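Local coordinates for protein putative NADH-flavin reductase (Streptococcus pneumoniae TIGR4, PDB 4R01) that probably acts as an NAD(P)H-dependent flavin reductase, binding the dinucleotide cofactor through a Rossmann-type alpha/beta fold, at residues K3-A8 with T57-V62. Numbering follows the deposited sequence.
Sequences KLAVIA and TGFDAV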
ATOM      1  N   LYS A   3     -30.595 -15.961  25.319  1.00 61.63           N
ATOM      2  CA  LYS A   3     -30.098 -17.331  25.305  1.00 61.06           C
ATOM      3  C   LYS A   3     -29.399 -17.610  23.979  1.00 59.06           C
ATOM      4  O   LYS A   3     -30.043 -17.731  22.935  1.00 60.43           O
ATOM      5  CB  LYS A   3     -31.233 -18.328  25.545  1.00 67.15           C
ATOM      6  CG  LYS A   3     -32.591 -17.870  25.040  1.00 72.08           C
ATOM      7  CD  LYS A   3     -33.704 -18.771  25.556  1.00 77.86           C
ATOM      8  CE  LYS A   3     -33.731 -18.814  27.078  1.00 80.82           C
ATOM      9  NZ  LYS A   3     -34.790 -19.728  27.591  1.00 86.02           N
ATOM     10  N   LEU A   4     -28.075 -17.705  24.030  1.00 54.67           N
ATOM     11  CA  LEU A   4     -27.265 -17.812  22.824  1.00 50.15           C
ATOM     12  C   LEU A   4     -26.572 -19.161  22.699  1.00 51.45           C
ATOM     13  O   LEU A   4     -26.139 -19.748  23.691  1.00 52.92           O
ATOM     14  CB  LEU A   4     -26.219 -16.698  22.797  1.00 46.50           C
ATOM     15  CG  LEU A   4     -26.763 -15.291  23.047  1.00 47.43           C
ATOM     16  CD1 LEU A   4     -25.634 -14.271  23.066  1.00 45.43           C
ATOM     17  CD2 LEU A   4     -27.808 -14.932  22.006  1.00 46.58           C
ATOM     18  N   ALA A   5     -26.475 -19.647  21.467  1.00 50.16           N
ATOM     19  CA  ALA A   5     -25.718 -20.854  21.176  1.00 45.97           C
ATOM     20  C   ALA A   5     -24.501 -20.494  20.333  1.00 44.98           C
ATOM     21  O   ALA A   5     -24.613 -19.774  19.337  1.00 45.58           O
ATOM     22  CB  ALA A   5     -26.585 -21.875  20.459  1.00 44.55           C
ATOM     23  N   VAL A   6     -23.335 -20.983  20.743  1.00 40.26           N
ATOM     24  CA  VAL A   6     -22.107 -20.718  20.008  1.00 36.07           C
ATOM     25  C   VAL A   6     -21.486 -22.013  19.500  1.00 38.67           C
ATOM     26  O   VAL A   6     -21.003 -22.831  20.282  1.00 42.27           O
ATOM     27  CB  VAL A   6     -21.079 -19.964  20.871  1.00 37.23           C
ATOM     28  CG1 VAL A   6     -19.796 -19.739  20.089  1.00 36.84           C
ATOM     29  CG2 VAL A   6     -21.655 -18.640  21.347  1.00 37.48           C
ATOM     30  N   ILE A   7     -21.512 -22.192  18.183  1.00 39.02           N
ATOM     31  CA  ILE A   7     -20.909 -23.355  17.545  1.00 37.79           C
ATOM     32  C   ILE A   7     -19.390 -23.195  17.519  1.00 38.78           C
ATOM     33  O   ILE A   7     -18.886 -22.111  17.219  1.00 37.11           O
ATOM     34  CB  ILE A   7     -21.450 -23.559  16.111  1.00 37.72           C
ATOM     35  CG1 ILE A   7     -22.794 -24.289  16.140  1.00 41.63           C
ATOM     36  CG2 ILE A   7     -20.475 -24.368  15.272  1.00 39.30           C
ATOM     37  CD1 ILE A   7     -23.953 -23.462  16.639  1.00 42.51           C
ATOM     38  N   ALA A   8     -18.681 -24.273  17.852  1.00 40.88           N
ATOM     39  CA  ALA A   8     -17.219 -24.284  17.944  1.00 41.96           C
ATOM     40  C   ALA A   8     -16.725 -23.310  19.011  1.00 41.96           C
ATOM     41  O   ALA A   8     -15.866 -22.469  18.753  1.00 43.27           O
ATOM     42  CB  ALA A   8     -16.585 -23.965  16.588  1.00 40.90           C
ATOM     43  N   THR A  57     -33.539 -25.084  18.889  1.00 63.32           N
ATOM     44  CA  THR A  57     -34.743 -24.432  19.394  1.00 67.65           C
ATOM     45  C   THR A  57     -34.484 -23.870  20.786  1.00 68.19           C
ATOM     46  O   THR A  57     -33.687 -24.419  21.545  1.00 68.43           O
ATOM     47  CB  THR A  57     -35.945 -25.393  19.453  1.00 73.17           C
ATOM     48  OG1 THR A  57     -35.550 -26.618  20.083  1.00 73.64           O
ATOM     49  CG2 THR A  57     -36.470 -25.687  18.056  1.00 72.77           C
ATOM     50  N   GLY A  58     -35.158 -22.776  21.118  1.00 71.31           N
ATOM     51  CA  GLY A  58     -34.996 -22.156  22.420  1.00 75.79           C
ATOM     52  C   GLY A  58     -33.765 -21.274  22.509  1.00 76.82           C
ATOM     53  O   GLY A  58     -33.129 -21.188  23.559  1.00 80.32           O
ATOM     54  N   PHE A  59     -33.421 -20.625  21.401  1.00 75.15           N
ATOM     55  CA  PHE A  59     -32.312 -19.678  21.377  1.00 73.44           C
ATOM     56  C   PHE A  59     -32.726 -18.372  20.709  1.00 73.10           C
ATOM     57  O   PHE A  59     -33.400 -18.379  19.679  1.00 74.52           O
ATOM     58  CB  PHE A  59     -31.101 -20.267  20.651  1.00 71.07           C
ATOM     59  CG  PHE A  59     -30.398 -21.351  21.416  1.00 72.12           C
ATOM     60  CD1 PHE A  59     -29.657 -21.049  22.546  1.00 72.87           C
ATOM     61  CD2 PHE A  59     -30.468 -22.668  20.998  1.00 73.10           C
ATOM     62  CE1 PHE A  59     -29.008 -22.042  23.252  1.00 73.85           C
ATOM     63  CE2 PHE A  59     -29.820 -23.667  21.699  1.00 74.53           C
ATOM     64  CZ  PHE A  59     -29.088 -23.354  22.828  1.00 74.42           C
ATOM     65  N   ASP A  60     -32.325 -17.252  21.299  1.00 70.25           N
ATOM     66  CA  ASP A  60     -32.567 -15.951  20.693  1.00 69.93           C
ATOM     67  C   ASP A  60     -31.681 -15.774  19.466  1.00 63.80           C
ATOM     68  O   ASP A  60     -32.095 -15.192  18.462  1.00 64.24           O
ATOM     69  CB  ASP A  60     -32.315 -14.829  21.700  1.00 64.43           C
ATOM     70  CG  ASP A  60     -33.360 -14.784  22.791  1.00 72.28           C
ATOM     71  OD1 ASP A  60     -34.555 -14.974  22.478  1.00 77.43           O
ATOM     72  OD2 ASP A  60     -32.988 -14.561  23.962  1.00 72.82           O
ATOM     73  N   ALA A  61     -30.460 -16.289  19.553  1.00 56.89           N
ATOM     74  CA  ALA A  61     -29.520 -16.202  18.446  1.00 52.21           C
ATOM     75  C   ALA A  61     -28.511 -17.343  18.480  1.00 47.92           C
ATOM     76  O   ALA A  61     -28.139 -17.828  19.549  1.00 47.96           O
ATOM     77  CB  ALA A  61     -28.798 -14.860  18.468  1.00 51.18           C
ATOM     78  N   VAL A  62     -28.076 -17.766  17.298  1.00 46.17           N
ATOM     79  CA  VAL A  62     -27.046 -18.787  17.172  1.00 43.53           C
ATOM     80  C   VAL A  62     -25.819 -18.204  16.474  1.00 44.52           C
ATOM     81  O   VAL A  62     -25.913 -17.714  15.350  1.00 45.43           O
ATOM     82  CB  VAL A  62     -27.561 -20.010  16.391  1.00 43.45           C
ATOM     83  CG1 VAL A  62     -26.414 -20.934  16.031  1.00 39.10           C
ATOM     84  CG2 VAL A  62     -28.621 -20.749  17.198  1.00 47.34           C
TER
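Lys3 and Asp60 form a reciprocal pair of hydrogen bonds just ahead of the parallel pairing of Leu4 with Ala61 and Ala5 with Val62. Asp60 N donates a bent hydrogen bond to Lys3 O (2.8 Å, 140° at the hydrogen), approaching in the carbonyl plane, while Asp60 OD2 accepts Lys3 N at 3.1 Å, met from above the carboxylate plane. One residue of the incoming loop thus serves both polar backbone groups of Lys3. Further along, Ala5 N binds Ala61 O at 3.1 Å in a nearly straight bond (164°), and the backbone of Ala5 also hydrogen-bonds that of Ile63.

Apolar contacts cover both faces of the pair. Phe59, with CG beside the backbone N (chi1 -72°), turns its ring against strand 3-7 on the face carrying Ala5 and Val62; Ala5 CB sits almost centrally over the ring, 3.6 Å from the centroid, in a CH-pi contact, and Lys3 O lies at the ring edge. On this same face Ile7 CD1 meets Val62 CG1 at 3.6 Å, and helix 76-88 covers both residues through Phe84. On the other face Leu4 CD2 touches Ala61 CB (3.7 Å), with Leu195 of helix 184-196 against both.

In the strand order 42-45, 27-32, 3-7, 61-64, 94-98, 145-150, this adjacent pair marks the reversal of direction, the central crossover point of a Rossmann fold.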